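Long-range contact in transcriptional regulator, TetR family (Myxococcus xanthus, PDB 5K7F), which probably acts as a DNA-binding transcriptional repressor of the TetR family, regulating alternative de novo isovaleryl coenzyme A biosynthesis: residues F65-V79 against T126-V138. Sequence-based numbering, arbitrary orientation. Where two conformers were deposited one is given.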
loop_
_atom_site.group_PDB
_atom_site.type_symbol
_atom_site.label_atom_id
_atom_site.label_comp_id
_atom_site.label_asym_id
_atom_site.label_seq_id
_atom_site.Cartn_x
_atom_site.Cartn_y
_atom_site.Cartn_z
ATOM N N PHE A 65 18.477 7.893 2.793
ATOM C CA PHE A 65 18.022 9.194 2.288
ATOM C C PHE A 65 18.329 9.344 0.806
ATOM O O PHE A 65 17.551 9.933 0.043
ATOM C CB PHE A 65 18.724 10.287 3.085
ATOM C CG PHE A 65 18.435 11.694 2.643
ATOM C CD1 PHE A 65 17.153 12.118 2.380
ATOM C CD2 PHE A 65 19.462 12.614 2.577
ATOM C CE1 PHE A 65 16.914 13.418 2.027
ATOM C CE2 PHE A 65 19.224 13.907 2.219
ATOM C CZ PHE A 65 17.949 14.314 1.955
ATOM N N ALA A 66 19.470 8.834 0.391
ATOM C CA ALA A 66 19.818 8.885 -1.021
ATOM C C ALA A 66 18.828 8.079 -1.861
ATOM O O ALA A 66 18.431 8.503 -2.964
ATOM C CB ALA A 66 21.224 8.340 -1.201
ATOM N N ILE A 67 18.481 6.879 -1.396
ATOM C CA ILE A 67 17.545 6.067 -2.171
ATOM C C ILE A 67 16.202 6.774 -2.234
ATOM O O ILE A 67 15.594 6.863 -3.315
ATOM C CB ILE A 67 17.424 4.635 -1.614
ATOM C CG1 ILE A 67 18.733 3.859 -1.789
ATOM C CG2 ILE A 67 16.293 3.846 -2.330
ATOM C CD1 ILE A 67 18.787 2.577 -0.985
ATOM N N MET A 68 15.718 7.304 -1.082
ATOM C CA MET A 68 14.425 7.974 -1.080
ATOM C C MET A 68 14.434 9.232 -1.961
ATOM O O MET A 68 13.475 9.496 -2.693
ATOM C CB MET A 68 13.995 8.233 0.376
ATOM C CG MET A 68 13.785 6.929 1.139
ATOM S SD MET A 68 13.189 7.179 2.838
ATOM C CE MET A 68 11.532 7.692 2.451
ATOM N N ASN A 69 15.507 10.011 -1.946
ATOM C CA ASN A 69 15.602 11.151 -2.852
ATOM C C ASN A 69 15.652 10.707 -4.310
ATOM O O ASN A 69 15.106 11.381 -5.194
ATOM C CB ASN A 69 16.836 11.974 -2.519
ATOM C CG ASN A 69 16.549 13.052 -1.511
ATOM O OD1 ASN A 69 15.444 13.614 -1.451
ATOM N ND2 ASN A 69 17.557 13.389 -0.750
ATOM N N TYR A 70 16.308 9.580 -4.574
ATOM C CA TYR A 70 16.337 9.058 -5.937
ATOM C C TYR A 70 14.931 8.672 -6.365
ATOM O O TYR A 70 14.514 8.964 -7.493
ATOM C CB TYR A 70 17.281 7.861 -6.018
ATOM C CG TYR A 70 17.395 7.214 -7.414
ATOM C CD1 TYR A 70 17.336 7.966 -8.567
ATOM C CD2 TYR A 70 17.539 5.839 -7.554
ATOM C CE1 TYR A 70 17.414 7.384 -9.814
ATOM C CE2 TYR A 70 17.618 5.261 -8.818
ATOM C CZ TYR A 70 17.552 6.027 -9.920
ATOM O OH TYR A 70 17.625 5.466 -11.184
ATOM N N GLY A 71 14.153 8.093 -5.437
ATOM C CA GLY A 71 12.787 7.728 -5.767
ATOM C C GLY A 71 11.955 8.941 -6.136
ATOM O O GLY A 71 11.105 8.896 -7.035
ATOM N N MET A 72 12.149 10.043 -5.427
ATOM C CA MET A 72 11.378 11.229 -5.815
ATOM C C MET A 72 11.873 11.830 -7.124
ATOM O O MET A 72 11.083 12.426 -7.865
ATOM C CB MET A 72 11.426 12.270 -4.716
ATOM C CG MET A 72 10.606 11.900 -3.445
ATOM S SD MET A 72 8.989 11.132 -3.746
ATOM C CE MET A 72 8.127 12.420 -4.654
ATOM N N ASP A 73 13.176 11.741 -7.395
ATOM C CA ASP A 73 13.714 12.108 -8.705
ATOM C C ASP A 73 13.071 11.282 -9.802
ATOM O O ASP A 73 12.835 11.777 -10.915
ATOM C CB ASP A 73 15.225 11.901 -8.748
ATOM C CG ASP A 73 15.994 12.972 -8.040
ATOM O OD1 ASP A 73 15.418 14.008 -7.714
ATOM O OD2 ASP A 73 17.225 12.779 -7.872
ATOM N N LEU A 74 12.793 10.007 -9.517
ATOM C CA LEU A 74 12.167 9.165 -10.520
ATOM C C LEU A 74 10.729 9.589 -10.789
ATOM O O LEU A 74 10.277 9.516 -11.936
ATOM C CB LEU A 74 12.214 7.696 -10.105
ATOM C CG LEU A 74 13.589 7.076 -10.119
ATOM C CD1 LEU A 74 13.567 5.613 -9.679
ATOM C CD2 LEU A 74 14.205 7.226 -11.575
ATOM N N PHE A 75 9.971 9.967 -9.743
ATOM C CA PHE A 75 8.634 10.541 -9.974
ATOM C C PHE A 75 8.694 11.750 -10.925
ATOM O O PHE A 75 7.843 11.899 -11.809
ATOM C CB PHE A 75 7.953 10.899 -8.624
ATOM C CG PHE A 75 7.162 9.739 -8.013
ATOM C CD1 PHE A 75 5.820 9.540 -8.351
ATOM C CD2 PHE A 75 7.749 8.844 -7.112
ATOM C CE1 PHE A 75 5.097 8.521 -7.817
ATOM C CE2 PHE A 75 7.015 7.770 -6.576
ATOM C CZ PHE A 75 5.689 7.610 -6.944
ATOM N N GLU A 76 9.687 12.624 -10.774
ATOM C CA GLU A 76 9.870 13.706 -11.741
ATOM C C GLU A 76 10.211 13.181 -13.139
ATOM O O GLU A 76 9.604 13.576 -14.140
ATOM C CB GLU A 76 10.983 14.649 -11.271
ATOM C CG GLU A 76 11.354 15.707 -12.305
ATOM C CD GLU A 76 10.237 16.713 -12.564
ATOM O OE1 GLU A 76 9.324 16.857 -11.695
ATOM O OE2 GLU A 76 10.304 17.378 -13.628
ATOM N N GLU A 77 11.208 12.310 -13.225
ATOM C CA GLU A 77 11.764 11.923 -14.510
ATOM C C GLU A 77 10.843 10.988 -15.281
ATOM O O GLU A 77 10.786 11.039 -16.523
ATOM C CB GLU A 77 13.111 11.272 -14.266
ATOM C CG GLU A 77 14.074 12.251 -13.635
ATOM C CD GLU A 77 15.428 11.642 -13.349
ATOM O OE1 GLU A 77 15.636 10.449 -13.684
ATOM O OE2 GLU A 77 16.281 12.375 -12.799
ATOM N N GLN A 78 10.155 10.105 -14.575
ATOM C CA GLN A 78 9.344 9.087 -15.214
ATOM C C GLN A 78 7.864 9.404 -15.210
ATOM O O GLN A 78 7.104 8.689 -15.867
ATOM C CB GLN A 78 9.550 7.733 -14.538
ATOM C CG GLN A 78 10.938 7.180 -14.595
ATOM C CD GLN A 78 11.352 6.895 -16.045
ATOM O OE1 GLN A 78 10.594 6.252 -16.797
ATOM N NE2 GLN A 78 12.529 7.357 -16.439
ATOM N N VAL A 79 7.419 10.407 -14.460
ATOM C CA VAL A 79 5.987 10.674 -14.381
ATOM C C VAL A 79 5.706 12.148 -14.675
ATOM O O VAL A 79 5.193 12.480 -15.740
ATOM C CB VAL A 79 5.411 10.245 -13.014
ATOM C CG1 VAL A 79 3.932 10.548 -12.968
ATOM C CG2 VAL A 79 5.654 8.770 -12.727
ATOM N N THR A 126 15.536 14.942 7.977
ATOM C CA THR A 126 15.551 14.272 6.674
ATOM C C THR A 126 14.161 13.763 6.318
ATOM O O THR A 126 13.748 13.819 5.146
ATOM C CB THR A 126 16.560 13.112 6.679
ATOM O OG1 THR A 126 16.200 12.144 7.674
ATOM C CG2 THR A 126 17.941 13.617 6.972
ATOM N N ARG A 127 13.424 13.280 7.330
ATOM C CA ARG A 127 12.046 12.847 7.138
ATOM C C ARG A 127 11.183 13.979 6.603
ATOM O O ARG A 127 10.273 13.746 5.805
ATOM C CB ARG A 127 11.456 12.321 8.450
ATOM N N ALA A 128 11.437 15.211 7.035
ATOM C CA ALA A 128 10.627 16.317 6.539
ATOM C C ALA A 128 11.021 16.720 5.116
ATOM O O ALA A 128 10.167 17.169 4.344
ATOM C CB ALA A 128 10.732 17.512 7.493
ATOM N N PHE A 129 12.292 16.573 4.745
ATOM C CA PHE A 129 12.700 16.937 3.393
ATOM C C PHE A 129 12.057 15.998 2.369
ATOM O O PHE A 129 11.502 16.455 1.366
ATOM C CB PHE A 129 14.224 16.922 3.290
ATOM C CG PHE A 129 14.756 17.298 1.926
ATOM C CD1 PHE A 129 14.951 16.337 0.966
ATOM C CD2 PHE A 129 15.066 18.610 1.616
ATOM C CE1 PHE A 129 15.434 16.663 -0.283
ATOM C CE2 PHE A 129 15.551 18.947 0.364
ATOM C CZ PHE A 129 15.737 17.965 -0.585
ATOM N N ILE A 130 12.055 14.692 2.652
ATOM C CA ILE A 130 11.367 13.735 1.780
ATOM C C ILE A 130 9.860 13.944 1.846
ATOM O O ILE A 130 9.171 13.859 0.829
ATOM C CB ILE A 130 11.720 12.288 2.162
ATOM C CG1 ILE A 130 13.219 12.016 2.018
ATOM C CG2 ILE A 130 10.888 11.307 1.330
ATOM C CD1 ILE A 130 13.763 12.067 0.582
ATOM N N ASP A 131 9.317 14.185 3.050
ATOM C CA ASP A 131 7.876 14.397 3.170
ATOM C C ASP A 131 7.433 15.576 2.318
ATOM O O ASP A 131 6.368 15.533 1.694
ATOM C CB ASP A 131 7.478 14.637 4.630
ATOM C CG ASP A 131 7.367 13.346 5.446
ATOM O OD1 ASP A 131 7.528 12.244 4.877
ATOM O OD2 ASP A 131 7.091 13.438 6.669
ATOM N N ALA A 132 8.231 16.636 2.282
ATOM C CA ALA A 132 7.882 17.798 1.466
ATOM C C ALA A 132 7.902 17.453 -0.017
ATOM O O ALA A 132 7.046 17.904 -0.779
ATOM C CB ALA A 132 8.832 18.959 1.747
ATOM N N ARG A 133 8.847 16.618 -0.437
ATOM C CA ARG A 133 8.857 16.213 -1.831
ATOM C C ARG A 133 7.640 15.353 -2.146
ATOM O O ARG A 133 6.983 15.537 -3.181
ATOM C CB ARG A 133 10.151 15.471 -2.139
ATOM C CG ARG A 133 11.418 16.338 -2.007
ATOM C CD ARG A 133 12.635 15.682 -2.655
ATOM N NE ARG A 133 12.514 15.706 -4.111
ATOM C CZ ARG A 133 13.357 15.134 -4.969
ATOM N NH1 ARG A 133 14.425 14.467 -4.552
ATOM N NH2 ARG A 133 13.120 15.207 -6.259
ATOM N N LYS A 134 7.315 14.415 -1.267
ATOM C CA LYS A 134 6.134 13.585 -1.506
ATOM C C LYS A 134 4.889 14.447 -1.635
ATOM O O LYS A 134 3.992 14.154 -2.442
ATOM C CB LYS A 134 5.963 12.559 -0.380
ATOM C CG LYS A 134 6.991 11.408 -0.392
ATOM C CD LYS A 134 6.867 10.546 0.863
ATOM C CE LYS A 134 7.811 9.349 0.811
ATOM N NZ LYS A 134 7.485 8.389 1.891
ATOM N N LYS A 135 4.807 15.514 -0.839
ATOM C CA LYS A 135 3.588 16.316 -0.830
ATOM C C LYS A 135 3.421 17.111 -2.119
ATOM O O LYS A 135 2.287 17.431 -2.493
ATOM C CB LYS A 135 3.571 17.269 0.368
ATOM C CG LYS A 135 2.310 18.147 0.408
ATOM C CD LYS A 135 2.266 19.052 1.642
ATOM C CE LYS A 135 0.952 19.824 1.703
ATOM N NZ LYS A 135 0.842 20.867 0.657
ATOM N N LYS A 136 4.513 17.467 -2.788
ATOM C CA LYS A 136 4.406 18.124 -4.094
ATOM C C LYS A 136 3.698 17.233 -5.116
ATOM O O LYS A 136 2.896 17.721 -5.912
ATOM C CB LYS A 136 5.775 18.547 -4.584
ATOM C CG LYS A 136 6.353 19.745 -3.804
ATOM C CD LYS A 136 7.380 20.531 -4.614
ATOM C CE LYS A 136 8.362 21.280 -3.715
ATOM N NZ LYS A 136 9.519 20.416 -3.277
ATOM N N TYR A 137 3.950 15.921 -5.084
ATOM C CA TYR A 137 3.219 15.013 -5.966
ATOM C C TYR A 137 1.733 14.961 -5.624
ATOM O O TYR A 137 0.872 15.035 -6.514
ATOM C CB TYR A 137 3.858 13.617 -5.905
ATOM C CG TYR A 137 3.325 12.677 -6.971
ATOM C CD1 TYR A 137 3.485 12.966 -8.318
ATOM C CD2 TYR A 137 2.685 11.502 -6.636
ATOM C CE1 TYR A 137 2.978 12.122 -9.325
ATOM C CE2 TYR A 137 2.186 10.648 -7.610
ATOM C CZ TYR A 137 2.353 10.960 -8.969
ATOM O OH TYR A 137 1.872 10.130 -9.965
ATOM N N VAL A 138 1.408 14.805 -4.336
ATOM C CA VAL A 138 0.013 14.785 -3.920
ATOM C C VAL A 138 -0.682 16.080 -4.331
ATOM O O VAL A 138 -1.828 16.058 -4.804
ATOM C CB VAL A 138 -0.108 14.547 -2.401
ATOM C CG1 VAL A 138 -1.561 14.656 -1.954
ATOM C CG2 VAL A 138 0.403 13.183 -2.013
#
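In the connection between the DNA-binding head and the helical C-terminal body of this TetR-family regulator, Asp73 and Arg133 form a salt bridge between two helices, the axes of 65-79 and 126-138 running 14° from parallel. Arg133 NH2 reaches Asp73 OD1 at 3.0 Å; that oxygen lies in the guanidinium plane and is met on the anti side of the carboxylate, somewhat out of the carboxylate plane. Arg133 NH1 adds a weak hydrogen bond to Asp73 OD1; a second weak one, to Asn69 OD1 at 3.4 Å, holds for one of two Asn69 conformers and is doubtful. The Arg133 chain bends about CG-CD (chi3 71°), which lays the guanidinium over Met72, whose CB sits 3.5 Å from Arg133 CZ, centred on one face. With an alanine here, Asp73 would probably lose its charge partner and Met72 CB the guanidinium that covers it.

Helix 60-83 follows the predicted helix-turn-helix and carries Ala66 and Tyr70 against helix 18-32; its other flank meets helix 125-150 of the ligand-domain bundle characteristic of the family. Toward the start of both segments, Ile130 CD1 reaches the edge of the Phe65 ring, 3.7 Å from Phe65 CE1, while the Phe129 ring stands nearly perpendicular to that of Phe65. Met68 CE touches Ile130 CG2 at 3.8 Å. Farther along, Phe75 turns its edge onto the face of Tyr137, Phe75 CE1 to Tyr137 CE2 3.6 Å, with the planes 58° apart. Val79 CG1 packs near the Tyr137 hydroxyl, which is hydrogen-bonded to Asn100 of helix 89-105. Lys134 CG passes Met72 SD at 3.9 Å, and the Lys134 ammonium hydrogen-bonds to the carbonyl of Leu116.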